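Local coordinates for D-3-phosphoglycerate dehydrogenase-related protein (Vibrio cholerae, PDB 4S1V) that probably catalyses the NAD-dependent oxidation of 3-phospho-D-glycerate to 3-phosphohydroxypyruvate as a member of the D-isomer-specific 2-hydroxyacid dehydrogenase family, at residues R55-I60 with G290-N295; K72-T77 with N82-P87; W153-I158 with L188-A193. One frame throughout, in Å; residues are numbered along the deposited sequence.

Contact 1: R55-I60 with G290-N295; sequences RERTPI and GYVEKN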
loop_
_atom_site.group_PDB
_atom_site.type_symbol
_atom_site.label_atom_id
_atom_site.label_comp_id
_atom_site.label_asym_id
_atom_site.label_seq_id
_atom_site.Cartn_x
_atom_site.Cartn_y
_atom_site.Cartn_z
ATOM N N ARG C 55 9.998 -16.442 -31.861
ATOM C CA ARG C 55 10.288 -15.041 -32.175
ATOM C C ARG C 55 11.740 -14.686 -31.814
ATOM O O ARG C 55 12.664 -15.390 -32.240
ATOM C CB ARG C 55 9.263 -14.100 -31.522
ATOM C CG ARG C 55 7.830 -14.330 -31.987
ATOM C CD ARG C 55 7.673 -14.196 -33.499
ATOM N NE ARG C 55 7.975 -12.846 -33.967
ATOM C CZ ARG C 55 8.953 -12.547 -34.816
ATOM N NH1 ARG C 55 9.719 -13.504 -35.312
ATOM N NH2 ARG C 55 9.161 -11.289 -35.173
ATOM N N GLU C 56 11.944 -13.621 -31.033
ATOM C CA GLU C 56 13.294 -13.103 -30.740
ATOM C C GLU C 56 13.850 -13.452 -29.345
ATOM O O GLU C 56 14.758 -12.779 -28.863
ATOM C CB GLU C 56 13.342 -11.571 -30.922
ATOM C CG GLU C 56 12.595 -11.034 -32.138
ATOM C CD GLU C 56 13.062 -9.657 -32.569
ATOM O OE1 GLU C 56 14.196 -9.255 -32.233
ATOM O OE2 GLU C 56 12.299 -8.972 -33.273
ATOM N N ARG C 57 13.321 -14.489 -28.698
ATOM C CA ARG C 57 13.723 -14.815 -27.313
ATOM C C ARG C 57 15.189 -15.255 -27.156
ATOM O O ARG C 57 15.760 -15.135 -26.073
ATOM C CB ARG C 57 12.783 -15.860 -26.721
ATOM C CG ARG C 57 11.366 -15.344 -26.562
ATOM C CD ARG C 57 10.414 -16.443 -26.140
ATOM N NE ARG C 57 9.032 -15.969 -26.176
ATOM C CZ ARG C 57 7.988 -16.638 -25.697
ATOM N NH1 ARG C 57 8.147 -17.825 -25.122
ATOM N NH2 ARG C 57 6.775 -16.105 -25.789
ATOM N N THR C 58 15.791 -15.748 -28.235
ATOM C CA THR C 58 17.227 -16.059 -28.249
ATOM C C THR C 58 17.907 -15.511 -29.507
ATOM O O THR C 58 17.495 -15.821 -30.620
ATOM C CB THR C 58 17.471 -17.579 -28.130
ATOM O OG1 THR C 58 17.073 -18.025 -26.828
ATOM C CG2 THR C 58 18.953 -17.930 -28.327
ATOM N N PRO C 59 18.953 -14.684 -29.336
ATOM C CA PRO C 59 19.710 -14.289 -30.523
ATOM C C PRO C 59 20.550 -15.463 -31.049
ATOM O O PRO C 59 21.082 -16.244 -30.264
ATOM C CB PRO C 59 20.624 -13.182 -30.001
ATOM C CG PRO C 59 20.813 -13.507 -28.548
ATOM C CD PRO C 59 19.512 -14.111 -28.094
ATOM N N ILE C 60 20.646 -15.587 -32.367
ATOM C CA ILE C 60 21.546 -16.556 -32.982
ATOM C C ILE C 60 22.836 -15.836 -33.367
ATOM O O ILE C 60 22.851 -15.029 -34.297
ATOM C CB ILE C 60 20.913 -17.234 -34.223
ATOM C CG1 ILE C 60 19.586 -17.924 -33.859
ATOM C CG2 ILE C 60 21.887 -18.223 -34.848
ATOM C CD1 ILE C 60 19.682 -18.958 -32.750
ATOM N N GLY C 290 2.093 -9.796 -26.155
ATOM C CA GLY C 290 1.434 -9.525 -27.445
ATOM C C GLY C 290 1.089 -10.785 -28.228
ATOM O O GLY C 290 -0.089 -11.069 -28.492
ATOM N N TYR C 291 2.116 -11.560 -28.568
ATOM C CA TYR C 291 1.942 -12.739 -29.412
ATOM C C TYR C 291 1.686 -14.040 -28.637
ATOM O O TYR C 291 1.458 -15.091 -29.234
ATOM C CB TYR C 291 3.131 -12.892 -30.380
ATOM C CG TYR C 291 4.483 -13.106 -29.735
ATOM C CD1 TYR C 291 4.900 -14.385 -29.352
ATOM C CD2 TYR C 291 5.360 -12.045 -29.538
ATOM C CE1 TYR C 291 6.131 -14.599 -28.762
ATOM C CE2 TYR C 291 6.608 -12.251 -28.960
ATOM C CZ TYR C 291 6.982 -13.533 -28.576
ATOM O OH TYR C 291 8.211 -13.764 -28.007
ATOM N N VAL C 292 1.712 -13.956 -27.312
ATOM C CA VAL C 292 1.615 -15.135 -26.451
ATOM C C VAL C 292 0.137 -15.423 -26.183
ATOM O O VAL C 292 -0.464 -14.849 -25.280
ATOM C CB VAL C 292 2.402 -14.927 -25.138
ATOM C CG1 VAL C 292 2.397 -16.193 -24.283
ATOM C CG2 VAL C 292 3.836 -14.511 -25.456
ATOM N N GLU C 293 -0.430 -16.321 -26.983
ATOM C CA GLU C 293 -1.872 -16.539 -27.024
ATOM C C GLU C 293 -2.152 -17.868 -27.737
ATOM O O GLU C 293 -1.368 -18.284 -28.597
ATOM C CB GLU C 293 -2.533 -15.354 -27.742
ATOM C CG GLU C 293 -4.055 -15.348 -27.768
ATOM C CD GLU C 293 -4.607 -16.068 -28.986
ATOM O OE1 GLU C 293 -4.073 -15.880 -30.103
ATOM O OE2 GLU C 293 -5.575 -16.828 -28.825
ATOM N N LYS C 294 -3.240 -18.544 -27.356
ATOM C CA LYS C 294 -3.576 -19.879 -27.899
ATOM C C LYS C 294 -3.557 -19.943 -29.432
ATOM O O LYS C 294 -2.703 -20.628 -30.016
ATOM C CB LYS C 294 -4.924 -20.381 -27.343
ATOM C CG LYS C 294 -5.262 -21.837 -27.681
ATOM C CD LYS C 294 -4.420 -22.816 -26.870
ATOM C CE LYS C 294 -4.941 -24.245 -26.944
ATOM N NZ LYS C 294 -4.651 -24.910 -28.249
ATOM N N ASN C 295 -4.484 -19.222 -30.070
ATOM C CA ASN C 295 -4.592 -19.171 -31.535
ATOM C C ASN C 295 -3.308 -18.717 -32.225
ATOM O O ASN C 295 -2.866 -19.335 -33.190
ATOM C CB ASN C 295 -5.759 -18.268 -31.970
ATOM C CG ASN C 295 -7.082 -18.689 -31.362
ATOM O OD1 ASN C 295 -7.480 -19.852 -31.445
ATOM N ND2 ASN C 295 -7.773 -17.738 -30.741
HETATM O O HOH W 1 10.462 -12.048 -28.557
HETATM O O HOH W 2 7.153 -13.301 -25.484
#
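Y291 reaches its ring into the loop after strand 50-53, where R57 meets its hydroxyl and R55 lies over a face of the ring. R57 NE donates to Y291 OH at 3.0 Å with an N-H...O angle of 157°, and the hydroxyl lies close to the guanidinium plane. The R57 chain is stretched out from CG to NE and comes from the direction opposite to the tyrosine; the guanidinium and ring planes are 35° apart. R57 NH2 passes on to V292, whose CG2 sits at the edge of the guanidinium, in its plane, 3.4 Å from NH2; R57 NH1 is held by the backbone O of D8. In the conformer of R55 described here, one of two, CG sits over one face of the Y291 ring in a CH-pi contact, 3.7 Å from the ring centroid. The R55 chain then bends at its second and third torsions and takes its guanidinium away to the backbone O of K79. Water 1 lies 2.9 Å from Y291 OH and accepts from E56 N, adding a bridge to the loop backbone; water 2 joins the hydroxyl and R57 NH2 more weakly. Further along, E293 is the N-cap of helix 294-312 and accepts from N295 N; R119 of the second subunit donates to G290 O. The contact thus links the five-stranded sheet's domain to the segment that leaves the seven-stranded, NAD-binding one. Y291 OH accepts from R57 NE and also bonds to two waters, one of them weakly, so the hydroxyl is gripped by a probably positive group that would polarise it, while its ring is packed against the R55 methylene.

Contact 2: K72-T77 with N82-P87; sequences KLISQT and NHIDVP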
loop_
_atom_site.group_PDB
_atom_site.type_symbol
_atom_site.label_atom_id
_atom_site.label_comp_id
_atom_site.label_asym_id
_atom_site.label_seq_id
_atom_site.Cartn_x
_atom_site.Cartn_y
_atom_site.Cartn_z
ATOM N N LYS C 72 21.401 -28.246 -38.906
ATOM C CA LYS C 72 21.128 -28.110 -40.336
ATOM C C LYS C 72 20.041 -27.069 -40.590
ATOM O O LYS C 72 20.075 -26.357 -41.594
ATOM C CB LYS C 72 20.731 -29.461 -40.951
ATOM C CG LYS C 72 21.756 -30.575 -40.742
ATOM C CD LYS C 72 21.474 -31.815 -41.592
ATOM C CE LYS C 72 20.350 -32.678 -41.019
ATOM N NZ LYS C 72 20.152 -33.942 -41.785
ATOM N N LEU C 73 19.086 -26.974 -39.668
ATOM C CA LEU C 73 17.941 -26.098 -39.864
ATOM C C LEU C 73 17.578 -25.239 -38.654
ATOM O O LEU C 73 17.543 -25.711 -37.519
ATOM C CB LEU C 73 16.718 -26.921 -40.283
ATOM C CG LEU C 73 15.349 -26.235 -40.238
ATOM C CD1 LEU C 73 15.180 -25.292 -41.423
ATOM C CD2 LEU C 73 14.235 -27.272 -40.204
ATOM N N ILE C 74 17.296 -23.970 -38.923
ATOM C CA ILE C 74 16.576 -23.137 -37.978
ATOM C C ILE C 74 15.199 -22.820 -38.567
ATOM O O ILE C 74 15.101 -22.259 -39.653
ATOM C CB ILE C 74 17.345 -21.850 -37.670
ATOM C CG1 ILE C 74 18.617 -22.186 -36.877
ATOM C CG2 ILE C 74 16.452 -20.871 -36.915
ATOM C CD1 ILE C 74 19.569 -21.020 -36.718
ATOM N N SER C 75 14.141 -23.198 -37.856
ATOM C CA SER C 75 12.786 -22.869 -38.292
ATOM C C SER C 75 12.216 -21.774 -37.405
ATOM O O SER C 75 11.995 -21.981 -36.214
ATOM C CB SER C 75 11.878 -24.103 -38.288
ATOM O OG SER C 75 10.583 -23.786 -38.799
ATOM N N GLN C 76 11.996 -20.608 -38.003
ATOM C CA GLN C 76 11.572 -19.420 -37.288
ATOM C C GLN C 76 10.053 -19.364 -37.205
ATOM O O GLN C 76 9.361 -19.562 -38.210
ATOM C CB GLN C 76 12.120 -18.175 -38.003
ATOM C CG GLN C 76 11.822 -16.843 -37.330
ATOM C CD GLN C 76 12.456 -16.735 -35.953
ATOM O OE1 GLN C 76 13.674 -16.779 -35.822
ATOM N NE2 GLN C 76 11.626 -16.596 -34.922
ATOM N N THR C 77 9.531 -19.129 -36.002
ATOM C CA THR C 77 8.127 -18.760 -35.844
ATOM C C THR C 77 8.016 -17.306 -36.286
ATOM O O THR C 77 8.792 -16.451 -35.826
ATOM C CB THR C 77 7.643 -18.877 -34.388
ATOM O OG1 THR C 77 8.571 -18.220 -33.512
ATOM C CG2 THR C 77 7.469 -20.359 -33.980
ATOM N N ASN C 82 15.840 -8.857 -36.051
ATOM C CA ASN C 82 17.098 -8.482 -35.417
ATOM C C ASN C 82 17.903 -9.554 -34.672
ATOM O O ASN C 82 19.098 -9.402 -34.475
ATOM C CB ASN C 82 16.852 -7.263 -34.511
ATOM C CG ASN C 82 16.302 -6.071 -35.278
ATOM O OD1 ASN C 82 16.937 -5.566 -36.207
ATOM N ND2 ASN C 82 15.116 -5.618 -34.898
ATOM N N HIS C 83 17.247 -10.637 -34.271
ATOM C CA HIS C 83 17.871 -11.662 -33.434
ATOM C C HIS C 83 18.630 -12.702 -34.230
ATOM O O HIS C 83 19.297 -13.566 -33.642
ATOM C CB HIS C 83 16.799 -12.355 -32.602
ATOM C CG HIS C 83 15.892 -13.228 -33.425
ATOM N ND1 HIS C 83 15.017 -12.720 -34.313
ATOM C CD2 HIS C 83 15.794 -14.615 -33.517
ATOM C CE1 HIS C 83 14.371 -13.732 -34.925
ATOM N NE2 HIS C 83 14.849 -14.891 -34.435
ATOM N N ILE C 84 18.531 -12.638 -35.561
ATOM C CA ILE C 84 19.110 -13.660 -36.441
ATOM C C ILE C 84 19.686 -13.069 -37.744
ATOM O O ILE C 84 19.121 -12.138 -38.318
ATOM C CB ILE C 84 18.095 -14.806 -36.721
ATOM C CG1 ILE C 84 18.793 -16.029 -37.339
ATOM C CG2 ILE C 84 16.923 -14.320 -37.569
ATOM C CD1 ILE C 84 17.910 -17.260 -37.478
ATOM N N ASP C 85 20.814 -13.614 -38.190
ATOM C CA ASP C 85 21.526 -13.112 -39.367
ATOM C C ASP C 85 21.579 -14.205 -40.431
ATOM O O ASP C 85 22.470 -15.066 -40.416
ATOM C CB ASP C 85 22.941 -12.671 -38.967
ATOM C CG ASP C 85 23.711 -12.002 -40.106
ATOM O OD1 ASP C 85 23.474 -12.310 -41.298
ATOM O OD2 ASP C 85 24.584 -11.164 -39.792
ATOM N N VAL C 86 20.625 -14.159 -41.356
ATOM C CA VAL C 86 20.397 -15.270 -42.295
ATOM C C VAL C 86 21.599 -15.541 -43.217
ATOM O O VAL C 86 21.976 -16.702 -43.392
ATOM C CB VAL C 86 19.070 -15.109 -43.075
ATOM C CG1 VAL C 86 18.877 -16.228 -44.090
ATOM C CG2 VAL C 86 17.904 -15.077 -42.102
ATOM N N PRO C 87 22.208 -14.482 -43.800
ATOM C CA PRO C 87 23.449 -14.738 -44.533
ATOM C C PRO C 87 24.488 -15.501 -43.696
ATOM O O PRO C 87 25.080 -16.462 -44.193
ATOM C CB PRO C 87 23.934 -13.332 -44.887
ATOM C CG PRO C 87 22.665 -12.563 -45.066
ATOM C CD PRO C 87 21.739 -13.096 -44.002
#
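Q76 OE1 takes a short hydrogen bond from H83 NE2, 2.6 Å long with an N-H...O angle of 148°. The amide oxygen lies in the imidazole plane, at the ring edge, but the donor stands 43° out of the plane of the Q76 carbonyl, and amide and ring planes are nearly perpendicular. Q76 is bent at its second torsion, and its amide is fixed in rotation from the other end: NE2 gives a hydrogen bond to T77 O at 3.0 Å, and a further one to R55 O. This leaves OE1 turned to the histidine. H83 carries CG between its backbone N and carbonyl carbon (chi1 70°), the torsion that presents NE2 to the strand, while ND1 has a weak bond to S81 OG. I84 CG2 packs over one face of the H83 ring, 3.7 Å above its plane and offset toward the rim. These contacts lie in a beta-alpha-beta unit of the parallel five-stranded sheet: strand 73-76 leads through a loop to helix 86-91, which returns the chain to strand 95-98. I74 and Q76, two residues apart, both point to the loop side of the strand, whereas S75 between them faces helix 294-312. Next to the polar pair, I74 and I84 reach toward each other tip to tip, with I74 CG2 3.9 Å from I84 CD1 and I74 CD1 4.2 Å from that same I84 CD1; I84 also packs on V96 of the neighbouring strand. D85 follows as the N-cap of helix 86-91, its OD1 accepting from L88 N.

Contact 3: W153-I158 with L188-A193; sequences WGLGKI and LGYQAA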
loop_
_atom_site.group_PDB
_atom_site.type_symbol
_atom_site.label_atom_id
_atom_site.label_comp_id
_atom_site.label_asym_id
_atom_site.label_seq_id
_atom_site.Cartn_x
_atom_site.Cartn_y
_atom_site.Cartn_z
ATOM N N TRP C 153 1.416 5.822 -33.712
ATOM C CA TRP C 153 2.598 5.944 -34.552
ATOM C C TRP C 153 2.746 4.653 -35.297
ATOM O O TRP C 153 3.086 3.627 -34.705
ATOM C CB TRP C 153 3.845 6.226 -33.716
ATOM C CG TRP C 153 5.047 6.683 -34.511
ATOM C CD1 TRP C 153 5.366 6.372 -35.834
ATOM C CD2 TRP C 153 6.156 7.541 -34.045
ATOM N NE1 TRP C 153 6.548 6.970 -36.207
ATOM C CE2 TRP C 153 7.068 7.687 -35.181
ATOM C CE3 TRP C 153 6.460 8.186 -32.846
ATOM C CZ2 TRP C 153 8.231 8.444 -35.099
ATOM C CZ3 TRP C 153 7.638 8.939 -32.772
ATOM C CH2 TRP C 153 8.498 9.072 -33.876
ATOM N N GLY C 154 2.454 4.688 -36.599
ATOM C CA GLY C 154 2.513 3.499 -37.464
ATOM C C GLY C 154 1.160 2.840 -37.662
ATOM O O GLY C 154 0.611 2.238 -36.735
ATOM N N LEU C 155 0.621 2.933 -38.875
ATOM C CA LEU C 155 -0.718 2.405 -39.150
ATOM C C LEU C 155 -0.689 1.119 -39.973
ATOM O O LEU C 155 -1.398 0.990 -40.971
ATOM C CB LEU C 155 -1.615 3.477 -39.803
ATOM C CG LEU C 155 -3.136 3.366 -39.622
ATOM C CD1 LEU C 155 -3.555 3.611 -38.178
ATOM C CD2 LEU C 155 -3.859 4.323 -40.556
ATOM N N GLY C 156 0.125 0.159 -39.533
ATOM C CA GLY C 156 0.229 -1.139 -40.191
ATOM C C GLY C 156 -0.843 -2.085 -39.695
ATOM O O GLY C 156 -1.849 -1.651 -39.126
ATOM N N LYS C 157 -0.618 -3.384 -39.894
ATOM C CA LYS C 157 -1.580 -4.425 -39.508
ATOM C C LYS C 157 -2.058 -4.310 -38.051
ATOM O O LYS C 157 -3.253 -4.417 -37.784
ATOM C CB LYS C 157 -1.024 -5.829 -39.809
ATOM C CG LYS C 157 0.328 -6.147 -39.169
ATOM C CD LYS C 157 0.751 -7.598 -39.384
ATOM C CE LYS C 157 1.928 -7.966 -38.483
ATOM N NZ LYS C 157 1.805 -9.362 -37.969
ATOM N N ILE C 158 -1.135 -4.070 -37.121
ATOM C CA ILE C 158 -1.508 -3.890 -35.715
ATOM C C ILE C 158 -2.097 -2.501 -35.459
ATOM O O ILE C 158 -3.177 -2.388 -34.882
ATOM C CB ILE C 158 -0.343 -4.211 -34.744
ATOM C CG1 ILE C 158 0.089 -5.671 -34.910
ATOM C CG2 ILE C 158 -0.768 -3.968 -33.301
ATOM C CD1 ILE C 158 1.392 -6.032 -34.220
ATOM N N LEU C 188 -8.962 6.434 -44.265
ATOM C CA LEU C 188 -9.878 5.831 -43.304
ATOM C C LEU C 188 -10.702 6.879 -42.536
ATOM O O LEU C 188 -11.614 6.530 -41.789
ATOM C CB LEU C 188 -9.121 4.904 -42.340
ATOM C CG LEU C 188 -8.425 3.695 -42.986
ATOM C CD1 LEU C 188 -7.524 2.968 -41.986
ATOM C CD2 LEU C 188 -9.431 2.739 -43.629
ATOM N N GLY C 189 -10.376 8.155 -42.717
ATOM C CA GLY C 189 -11.125 9.244 -42.089
ATOM C C GLY C 189 -10.641 9.610 -40.695
ATOM O O GLY C 189 -11.373 10.244 -39.931
ATOM N N TYR C 190 -9.412 9.198 -40.370
ATOM C CA TYR C 190 -8.734 9.603 -39.138
ATOM C C TYR C 190 -7.929 10.878 -39.388
ATOM O O TYR C 190 -7.869 11.371 -40.514
ATOM C CB TYR C 190 -7.783 8.505 -38.643
ATOM C CG TYR C 190 -8.371 7.114 -38.518
ATOM C CD1 TYR C 190 -9.658 6.902 -38.008
ATOM C CD2 TYR C 190 -7.619 5.999 -38.880
ATOM C CE1 TYR C 190 -10.174 5.621 -37.889
ATOM C CE2 TYR C 190 -8.123 4.719 -38.752
ATOM C CZ TYR C 190 -9.395 4.533 -38.259
ATOM O OH TYR C 190 -9.884 3.249 -38.144
ATOM N N GLN C 191 -7.313 11.420 -38.344
ATOM C CA GLN C 191 -6.459 12.592 -38.524
ATOM C C GLN C 191 -5.016 12.173 -38.770
ATOM O O GLN C 191 -4.559 11.159 -38.240
ATOM C CB GLN C 191 -6.522 13.518 -37.309
ATOM C CG GLN C 191 -7.924 13.907 -36.877
ATOM C CD GLN C 191 -7.918 14.731 -35.609
ATOM O OE1 GLN C 191 -7.422 15.859 -35.595
ATOM N NE2 GLN C 191 -8.478 14.178 -34.532
ATOM N N ALA C 192 -4.319 12.956 -39.590
ATOM C CA ALA C 192 -2.868 12.877 -39.697
ATOM C C ALA C 192 -2.259 14.064 -38.963
ATOM O O ALA C 192 -2.647 15.213 -39.200
ATOM C CB ALA C 192 -2.428 12.873 -41.151
ATOM N N ALA C 193 -1.320 13.778 -38.059
ATOM C CA ALA C 193 -0.574 14.821 -37.365
ATOM C C ALA C 193 0.283 15.592 -38.365
ATOM O O ALA C 193 0.851 14.997 -39.285
ATOM C CB ALA C 193 0.294 14.217 -36.265
#
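L188, at the end of helix 179-188, meets L155 methyl to methyl: L188 CD1 lies 4.2 Å from L155 CD2, and the two side chains run at a slant to each other. G189 then turns the chain out of the helix in a Schellman motif, with a positive phi that its lack of a side chain permits. Y190 comes next, its CB pointing back toward the 153-158 loop. The CD2 edge of its ring faces L155 CD2 at 4.4 Å, with the methyl near the ring plane, while L188 CB sits 3.7 Å above one ring face, offset toward the rim. The same methyl of L155 thus touches both residues flanking the glycine. L155 reaches them with CG anti to its backbone N (chi1 -154°), and it also packs on K184 and A185 of helix 179-188 and on V175. No hydrogen bond crosses between the two segments; this is a small apolar contact, and the L155 backbone is tied instead through its N to S181 OG. Beyond Y190, Q191 and A192 form the short edge strand 191-192, hydrogen-bonded to strand 173-176. L155 stands between G154 and G156 in what is probably the GxGxxG turn joining strand 150-153 to helix 157-168, the glycine-rich loop characteristic of NAD-binding Rossmann folds.

Contacts 1 and 2 adjoin, their centres 14 Å apart: the 55-60 loop meets contact 2 through backbone I60 with H83 and through R55 N with T77 OG1, just past the C-terminal ends of strands 50-53 and 73-76 of the five-stranded sheet. Contact 3 belongs to the seven-stranded sheet, its centre 25 Å from that of contact 1 and 31 Å from that of contact 2, with no touch to either. Along the chain, contact 2 closes before contact 3 opens, and both fall between the two segments of contact 1. Contact 1 therefore brings the chain back from the NAD-binding domain to the other one, consistent with the two-domain architecture of this dehydrogenase family.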